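Local coordinates for novel protein similar to vertebrate potassium voltage-gated channel, subfamily H (Eag-related) family (Danio rerio, PDB 3UKN), which probably forms the pore-forming subunit of a voltage-gated potassium channel, this chain being its cytoplasmic C-linker and cyclic nucleotide-binding homology domain, at residues E84-G89 with P186-K191; G51-E56 with I97-F102. One frame throughout, in Å; residues are numbered along the deposited sequence.

Contact 1 (E84-G89 with P186-K191)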
ATOM      1  N   GLU B  84       4.497 -23.510  15.116  1.00 33.66           N
ATOM      2  CA  GLU B  84       3.985 -24.521  16.048  1.00 39.73           C
ATOM      3  C   GLU B  84       3.605 -23.930  17.407  1.00 41.51           C
ATOM      4  O   GLU B  84       2.579 -24.297  17.981  1.00 43.17           O
ATOM      5  CB  GLU B  84       5.005 -25.649  16.235  1.00 46.59           C
ATOM      6  CG  GLU B  84       4.581 -26.749  17.192  1.00 48.54           C
ATOM      7  CD  GLU B  84       3.535 -27.678  16.602  1.00 53.44           C
ATOM      8  OE1 GLU B  84       2.967 -27.333  15.539  1.00 51.52           O
ATOM      9  OE2 GLU B  84       3.286 -28.757  17.205  1.00 52.82           O
ATOM     10  N   SER B  85       4.426 -23.011  17.913  1.00 26.13           N
ATOM     11  CA  SER B  85       4.239 -22.489  19.264  1.00 28.64           C
ATOM     12  C   SER B  85       3.427 -21.180  19.328  1.00 28.35           C
ATOM     13  O   SER B  85       3.284 -20.569  20.388  1.00 30.83           O
ATOM     14  CB  SER B  85       5.588 -22.330  19.971  1.00 31.77           C
ATOM     15  OG  SER B  85       6.194 -21.100  19.620  1.00 30.80           O
ATOM     16  N   ALA B  86       2.869 -20.754  18.205  1.00 24.20           N
ATOM     17  CA  ALA B  86       2.129 -19.507  18.236  1.00 28.69           C
ATOM     18  C   ALA B  86       0.723 -19.777  18.792  1.00 30.69           C
ATOM     19  O   ALA B  86       0.109 -20.768  18.443  1.00 23.80           O
ATOM     20  CB  ALA B  86       2.066 -18.889  16.856  1.00 21.14           C
ATOM     21  N   SER B  87       0.232 -18.909  19.670  1.00 23.10           N
ATOM     22  CA  SER B  87      -1.153 -18.998  20.150  1.00 34.24           C
ATOM     23  C   SER B  87      -2.180 -18.901  19.010  1.00 32.88           C
ATOM     24  O   SER B  87      -1.850 -18.453  17.921  1.00 29.80           O
ATOM     25  CB  SER B  87      -1.421 -17.887  21.159  1.00 37.03           C
ATOM     26  OG  SER B  87      -1.630 -16.663  20.490  1.00 35.08           O
ATOM     27  N   ARG B  88      -3.427 -19.299  19.258  1.00 44.28           N
ATOM     28  CA  ARG B  88      -4.463 -19.279  18.222  1.00 30.63           C
ATOM     29  C   ARG B  88      -4.734 -17.859  17.742  1.00 28.63           C
ATOM     30  O   ARG B  88      -4.905 -17.598  16.533  1.00 19.81           O
ATOM     31  CB  ARG B  88      -5.757 -19.922  18.736  1.00 35.39           C
ATOM     32  CG  ARG B  88      -6.852 -20.075  17.689  1.00 33.07           C
ATOM     33  CD  ARG B  88      -8.176 -20.557  18.357  1.00 35.91           C
ATOM     34  NE  ARG B  88      -8.814 -19.462  19.084  1.00 42.02           N
ATOM     35  CZ  ARG B  88      -9.824 -19.578  19.933  1.00 45.97           C
ATOM     36  NH1 ARG B  88     -10.345 -20.771  20.206  1.00 37.50           N
ATOM     37  NH2 ARG B  88     -10.307 -18.489  20.520  1.00 56.24           N
ATOM     38  N   GLY B  89      -4.754 -16.929  18.686  1.00 30.34           N
ATOM     39  CA  GLY B  89      -4.918 -15.535  18.326  1.00 36.15           C
ATOM     40  C   GLY B  89      -3.814 -15.008  17.426  1.00 32.46           C
ATOM     41  O   GLY B  89      -4.053 -14.170  16.566  1.00 34.09           O
ATOM     42  N   PRO B 186       4.322 -10.765  22.035  1.00 39.21           N
ATOM     43  CA  PRO B 186       5.751 -10.674  22.393  1.00 40.87           C
ATOM     44  C   PRO B 186       6.353 -12.026  22.757  1.00 41.13           C
ATOM     45  O   PRO B 186       7.512 -12.289  22.473  1.00 51.15           O
ATOM     46  CB  PRO B 186       5.751  -9.787  23.646  1.00 43.85           C
ATOM     47  CG  PRO B 186       4.467  -9.049  23.612  1.00 40.76           C
ATOM     48  CD  PRO B 186       3.476  -9.904  22.887  1.00 39.65           C
ATOM     49  N   GLU B 187       5.564 -12.867  23.407  1.00 25.63           N
ATOM     50  CA  GLU B 187       6.031 -14.162  23.851  1.00 41.47           C
ATOM     51  C   GLU B 187       6.339 -15.019  22.644  1.00 43.11           C
ATOM     52  O   GLU B 187       7.397 -15.649  22.563  1.00 45.64           O
ATOM     53  CB  GLU B 187       4.975 -14.837  24.724  1.00 53.13           C
ATOM     54  CG  GLU B 187       4.804 -14.184  26.082  1.00 71.44           C
ATOM     55  CD  GLU B 187       3.567 -14.667  26.819  1.00 84.04           C
ATOM     56  OE1 GLU B 187       3.020 -15.728  26.441  1.00 87.87           O
ATOM     57  OE2 GLU B 187       3.139 -13.976  27.770  1.00 86.44           O
ATOM     58  N   TYR B 188       5.409 -15.048  21.701  1.00 41.03           N
ATOM     59  CA  TYR B 188       5.643 -15.815  20.498  1.00 36.93           C
ATOM     60  C   TYR B 188       6.818 -15.234  19.713  1.00 24.63           C
ATOM     61  O   TYR B 188       7.581 -15.972  19.116  1.00 32.74           O
ATOM     62  CB  TYR B 188       4.392 -15.947  19.608  1.00 27.75           C
ATOM     63  CG  TYR B 188       4.785 -16.578  18.307  1.00 17.67           C
ATOM     64  CD1 TYR B 188       5.285 -17.878  18.275  1.00 25.58           C
ATOM     65  CD2 TYR B 188       4.754 -15.861  17.124  1.00 14.45           C
ATOM     66  CE1 TYR B 188       5.703 -18.457  17.089  1.00 24.72           C
ATOM     67  CE2 TYR B 188       5.181 -16.439  15.927  1.00 20.89           C
ATOM     68  CZ  TYR B 188       5.650 -17.731  15.921  1.00 22.10           C
ATOM     69  OH  TYR B 188       6.073 -18.305  14.736  1.00 26.63           O
ATOM     70  N   ALA B 189       6.961 -13.913  19.722  1.00 26.08           N
ATOM     71  CA  ALA B 189       8.005 -13.244  18.938  1.00 26.95           C
ATOM     72  C   ALA B 189       9.410 -13.735  19.308  1.00 32.08           C
ATOM     73  O   ALA B 189      10.226 -14.030  18.438  1.00 33.71           O
ATOM     74  CB  ALA B 189       7.901 -11.722  19.073  1.00 18.17           C
ATOM     75  N   GLN B 190       9.673 -13.840  20.604  1.00 29.30           N
ATOM     76  CA  GLN B 190      10.924 -14.402  21.092  1.00 35.96           C
ATOM     77  C   GLN B 190      11.172 -15.804  20.509  1.00 38.08           C
ATOM     78  O   GLN B 190      12.290 -16.136  20.099  1.00 38.99           O
ATOM     79  CB  GLN B 190      10.908 -14.442  22.626  1.00 46.42           C
ATOM     80  CG  GLN B 190      12.270 -14.550  23.277  1.00 69.69           C
ATOM     81  CD  GLN B 190      13.030 -13.230  23.292  1.00 88.32           C
ATOM     82  OE1 GLN B 190      12.886 -12.404  22.388  1.00 92.62           O
ATOM     83  NE2 GLN B 190      13.841 -13.027  24.327  1.00 94.15           N
ATOM     84  N   LYS B 191      10.138 -16.637  20.464  1.00 30.29           N
ATOM     85  CA  LYS B 191      10.312 -17.964  19.878  1.00 34.19           C
ATOM     86  C   LYS B 191      10.499 -17.866  18.366  1.00 27.84           C
ATOM     87  O   LYS B 191      11.263 -18.628  17.783  1.00 25.07           O
ATOM     88  CB  LYS B 191       9.147 -18.901  20.242  1.00 34.54           C
ATOM     89  CG  LYS B 191       8.911 -18.938  21.753  1.00 37.15           C
ATOM     90  CD  LYS B 191       8.052 -20.095  22.217  1.00 44.13           C
ATOM     91  CE  LYS B 191       7.583 -19.845  23.664  1.00 49.38           C
ATOM     92  NZ  LYS B 191       6.624 -20.867  24.203  1.00 47.98           N
TER
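A86 sets its methyl over the face of the Y188 ring, a CH-pi contact in which CB stands 3.6 Å from the ring centroid and only 10° off the ring normal. The ring carbons all lie at similar distances from that methyl, CD1 of Y188 coming within 3.7 Å of A86 CB. CG of Y188 points anti to the backbone N (chi1 172°), which carries the ring out from the first turn of helix 186-199 to the loop ahead of helix 88-96. C90 and L182 also touch Y188, and its OH is hydrogen-bonded to the backbone O of L82.

S85 OG sits at the edge of the ring, near its plane, 3.6 Å from Y188 CD1. The same oxygen rests against the extended aliphatic chain of K191, 3.3 Å from its CD; K191 lies three residues, about one turn, after Y188, on the exposed side of the contact.

No hydrogen bond joins the two segments. S87 is the N-cap of helix 88-96, its OG bonded to the N of C90. This is loop-to-helix packing in the helical part of a cyclic nucleotide-binding-type domain, where C-terminal helices meet the helix preceding the beta-roll.

Contact 2 (G51-E56 with I97-F102)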
ATOM      1  N   GLY B  51       6.839  -4.290  -5.433  1.00 34.54           N
ATOM      2  CA  GLY B  51       5.471  -4.006  -5.818  1.00 32.68           C
ATOM      3  C   GLY B  51       4.394  -4.706  -5.001  1.00 37.89           C
ATOM      4  O   GLY B  51       3.244  -4.846  -5.460  1.00 36.12           O
ATOM      5  N   ILE B  52       4.740  -5.141  -3.789  1.00 27.15           N
ATOM      6  CA  ILE B  52       3.796  -5.918  -2.982  1.00 30.17           C
ATOM      7  C   ILE B  52       2.522  -5.156  -2.606  1.00 29.72           C
ATOM      8  O   ILE B  52       2.507  -3.925  -2.499  1.00 34.91           O
ATOM      9  CB  ILE B  52       4.443  -6.500  -1.697  1.00 38.91           C
ATOM     10  CG1 ILE B  52       4.585  -5.429  -0.619  1.00 38.24           C
ATOM     11  CG2 ILE B  52       5.778  -7.157  -2.005  1.00 34.55           C
ATOM     12  CD1 ILE B  52       5.232  -5.948   0.661  1.00 38.95           C
ATOM     13  N   ASP B  53       1.445  -5.908  -2.418  1.00 30.70           N
ATOM     14  CA  ASP B  53       0.168  -5.356  -1.996  1.00 30.15           C
ATOM     15  C   ASP B  53       0.205  -5.149  -0.494  1.00 28.66           C
ATOM     16  O   ASP B  53       0.307  -6.128   0.247  1.00 42.81           O
ATOM     17  CB  ASP B  53      -0.952  -6.332  -2.369  1.00 41.00           C
ATOM     18  CG  ASP B  53      -2.309  -5.901  -1.838  1.00 51.14           C
ATOM     19  OD1 ASP B  53      -2.441  -4.728  -1.431  1.00 47.62           O
ATOM     20  OD2 ASP B  53      -3.245  -6.737  -1.835  1.00 57.63           O
ATOM     21  N   VAL B  54       0.117  -3.890  -0.049  1.00 27.47           N
ATOM     22  CA  VAL B  54       0.205  -3.562   1.379  1.00 26.96           C
ATOM     23  C   VAL B  54      -1.137  -3.192   2.006  1.00 36.17           C
ATOM     24  O   VAL B  54      -1.212  -2.851   3.191  1.00 42.93           O
ATOM     25  CB  VAL B  54       1.214  -2.411   1.663  1.00 42.59           C
ATOM     26  CG1 VAL B  54       2.595  -2.775   1.148  1.00 43.32           C
ATOM     27  CG2 VAL B  54       0.729  -1.099   1.064  1.00 36.35           C
ATOM     28  N   SER B  55      -2.195  -3.261   1.210  1.00 36.25           N
ATOM     29  CA  SER B  55      -3.535  -2.963   1.703  1.00 41.63           C
ATOM     30  C   SER B  55      -3.974  -4.055   2.675  1.00 46.99           C
ATOM     31  O   SER B  55      -3.425  -5.155   2.661  1.00 46.58           O
ATOM     32  CB  SER B  55      -4.531  -2.866   0.537  1.00 39.95           C
ATOM     33  OG  SER B  55      -4.869  -4.152   0.040  1.00 36.79           O
ATOM     34  N   GLU B  56      -4.976  -3.752   3.496  1.00 43.95           N
ATOM     35  CA  GLU B  56      -5.470  -4.692   4.494  1.00 38.97           C
ATOM     36  C   GLU B  56      -6.978  -4.511   4.568  1.00 42.78           C
ATOM     37  O   GLU B  56      -7.476  -3.621   5.277  1.00 35.29           O
ATOM     38  CB  GLU B  56      -4.807  -4.406   5.855  1.00 40.26           C
ATOM     39  CG  GLU B  56      -4.817  -5.546   6.877  1.00 51.57           C
ATOM     40  CD  GLU B  56      -4.169  -5.165   8.226  1.00 59.72           C
ATOM     41  OE1 GLU B  56      -3.044  -4.601   8.207  1.00 62.50           O
ATOM     42  OE2 GLU B  56      -4.781  -5.437   9.300  1.00 54.25           O
ATOM     43  N   ILE B  97      -3.467 -11.497   7.015  1.00 33.59           N
ATOM     44  CA  ILE B  97      -2.622 -10.538   6.289  1.00 33.72           C
ATOM     45  C   ILE B  97      -1.713 -11.240   5.273  1.00 39.32           C
ATOM     46  O   ILE B  97      -0.788 -10.641   4.728  1.00 38.21           O
ATOM     47  CB  ILE B  97      -1.738  -9.635   7.236  1.00 22.03           C
ATOM     48  CG1 ILE B  97      -0.698 -10.478   8.003  1.00 24.28           C
ATOM     49  CG2 ILE B  97      -2.614  -8.776   8.178  1.00 24.60           C
ATOM     50  CD1 ILE B  97       0.282  -9.662   8.874  1.00 17.29           C
ATOM     51  N   ILE B  98      -1.984 -12.514   5.013  1.00 31.85           N
ATOM     52  CA  ILE B  98      -1.195 -13.266   4.046  1.00 31.82           C
ATOM     53  C   ILE B  98      -1.725 -13.024   2.631  1.00 31.48           C
ATOM     54  O   ILE B  98      -2.925 -13.079   2.401  1.00 27.96           O
ATOM     55  CB  ILE B  98      -1.214 -14.801   4.358  1.00 30.44           C
ATOM     56  CG1 ILE B  98      -0.464 -15.101   5.653  1.00 24.84           C
ATOM     57  CG2 ILE B  98      -0.627 -15.600   3.210  1.00 29.27           C
ATOM     58  CD1 ILE B  98      -0.467 -16.548   6.005  1.00 29.56           C
ATOM     59  N   LYS B  99      -0.826 -12.769   1.690  1.00 26.76           N
ATOM     60  CA  LYS B  99      -1.194 -12.474   0.308  1.00 29.55           C
ATOM     61  C   LYS B  99      -0.582 -13.521  -0.593  1.00 45.03           C
ATOM     62  O   LYS B  99       0.266 -14.303  -0.159  1.00 35.59           O
ATOM     63  CB  LYS B  99      -0.617 -11.123  -0.125  1.00 33.06           C
ATOM     64  CG  LYS B  99      -0.847  -9.988   0.847  1.00 29.85           C
ATOM     65  CD  LYS B  99      -2.160  -9.313   0.546  1.00 27.80           C
ATOM     66  CE  LYS B  99      -2.358  -8.101   1.442  1.00 34.50           C
ATOM     67  NZ  LYS B  99      -3.681  -7.476   1.158  1.00 37.28           N
ATOM     68  N   THR B 100      -0.974 -13.491  -1.861  1.00 42.08           N
ATOM     69  CA  THR B 100      -0.479 -14.431  -2.847  1.00 38.69           C
ATOM     70  C   THR B 100      -0.241 -13.715  -4.165  1.00 37.48           C
ATOM     71  O   THR B 100      -0.836 -12.661  -4.433  1.00 30.33           O
ATOM     72  CB  THR B 100      -1.503 -15.540  -3.090  1.00 53.39           C
ATOM     73  OG1 THR B 100      -2.728 -14.951  -3.534  1.00 67.92           O
ATOM     74  CG2 THR B 100      -1.766 -16.324  -1.798  1.00 43.18           C
ATOM     75  N   SER B 101       0.628 -14.269  -5.000  1.00 46.66           N
ATOM     76  CA  SER B 101       0.833 -13.699  -6.324  1.00 43.10           C
ATOM     77  C   SER B 101       1.434 -14.722  -7.254  1.00 46.69           C
ATOM     78  O   SER B 101       2.293 -15.504  -6.844  1.00 47.64           O
ATOM     79  CB  SER B 101       1.728 -12.451  -6.277  1.00 39.72           C
ATOM     80  OG  SER B 101       1.929 -11.910  -7.585  1.00 31.35           O
ATOM     81  N   PHE B 102       0.962 -14.717  -8.497  1.00 45.32           N
ATOM     82  CA  PHE B 102       1.566 -15.496  -9.565  1.00 49.07           C
ATOM     83  C   PHE B 102       2.827 -14.759  -9.961  1.00 38.78           C
ATOM     84  O   PHE B 102       2.941 -13.543  -9.758  1.00 39.64           O
ATOM     85  CB  PHE B 102       0.640 -15.605 -10.787  1.00 68.79           C
ATOM     86  CG  PHE B 102      -0.612 -16.406 -10.541  1.00 93.75           C
ATOM     87  CD1 PHE B 102      -0.632 -17.775 -10.764  1.00104.78           C
ATOM     88  CD2 PHE B 102      -1.773 -15.789 -10.100  1.00103.04           C
ATOM     89  CE1 PHE B 102      -1.784 -18.513 -10.540  1.00114.29           C
ATOM     90  CE2 PHE B 102      -2.922 -16.522  -9.877  1.00113.54           C
ATOM     91  CZ  PHE B 102      -2.927 -17.885 -10.096  1.00119.42           C
TER
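An Asx turn in the linker between helices 32-45 and 63-71 meets the first strand of the beta-roll here, and K99 is the residue that reaches across. Its ammonium group makes two bonds. NZ of K99 forms a salt bridge with OD2 of D53 at 3.1 Å, coming in from well above the carboxylate plane (66° out of it), and donates a shorter bond of 2.8 Å to the carbonyl O of S55, again from above the carbonyl plane. The lysine chain bends at chi2 (-89°) and then runs straight, so that its CE also passes close to the loop backbone, 3.5 Å from D53 O. The two side chains of the salt bridge cross at about a right angle.

The other carboxylate oxygen of D53 holds the loop itself. OD1 of D53 accepts from the backbone N of S55 at 3.0 Å, which defines the Asx turn, and from OG of S55 at 2.9 Å; toward the hydroxyl OD1 turns its syn lone pair, the one on the side of OD2, whereas the amide arrives from above the carboxylate plane. Farther along, CG2 of I97 lies 3.9 Å from CD of E56, the carboxylate carbon.

Both sides are tied to strand 168-174: the hydroxyl of Y172 is hydrogen-bonded to the backbone N of D53, and K99 pairs with Y172 through the backbone. The second subunit comes close as well, with its R17 packing on S55 and V54 meeting its own copy.

With each oxygen of D53 engaged, the carboxylate is held in position, and the lysine opposite probably helps keep it ionised; S55 is gripped at N, OG and O, which should stiffen the turn against the strand.

How the contacts relate
The two contacts lie with their centres 23 Å apart and their nearest atoms about 10 Å apart, so they do not touch. Their segments alternate along the chain: 51-56, then 84-89, then 97-102, then 186-191. Helix 88-96 bridges them, since it starts in contact 1 and leads almost directly into strand 99-103 of contact 2. Contact 2 is near the centre of the chain, where the linker region meets an outermost strand of the five-stranded sheet; contact 1 is peripheral, among the helices of the homology domain. One ties the roll's first strand to the preceding C-linker; the other packs helical elements that flank the roll in the sequence.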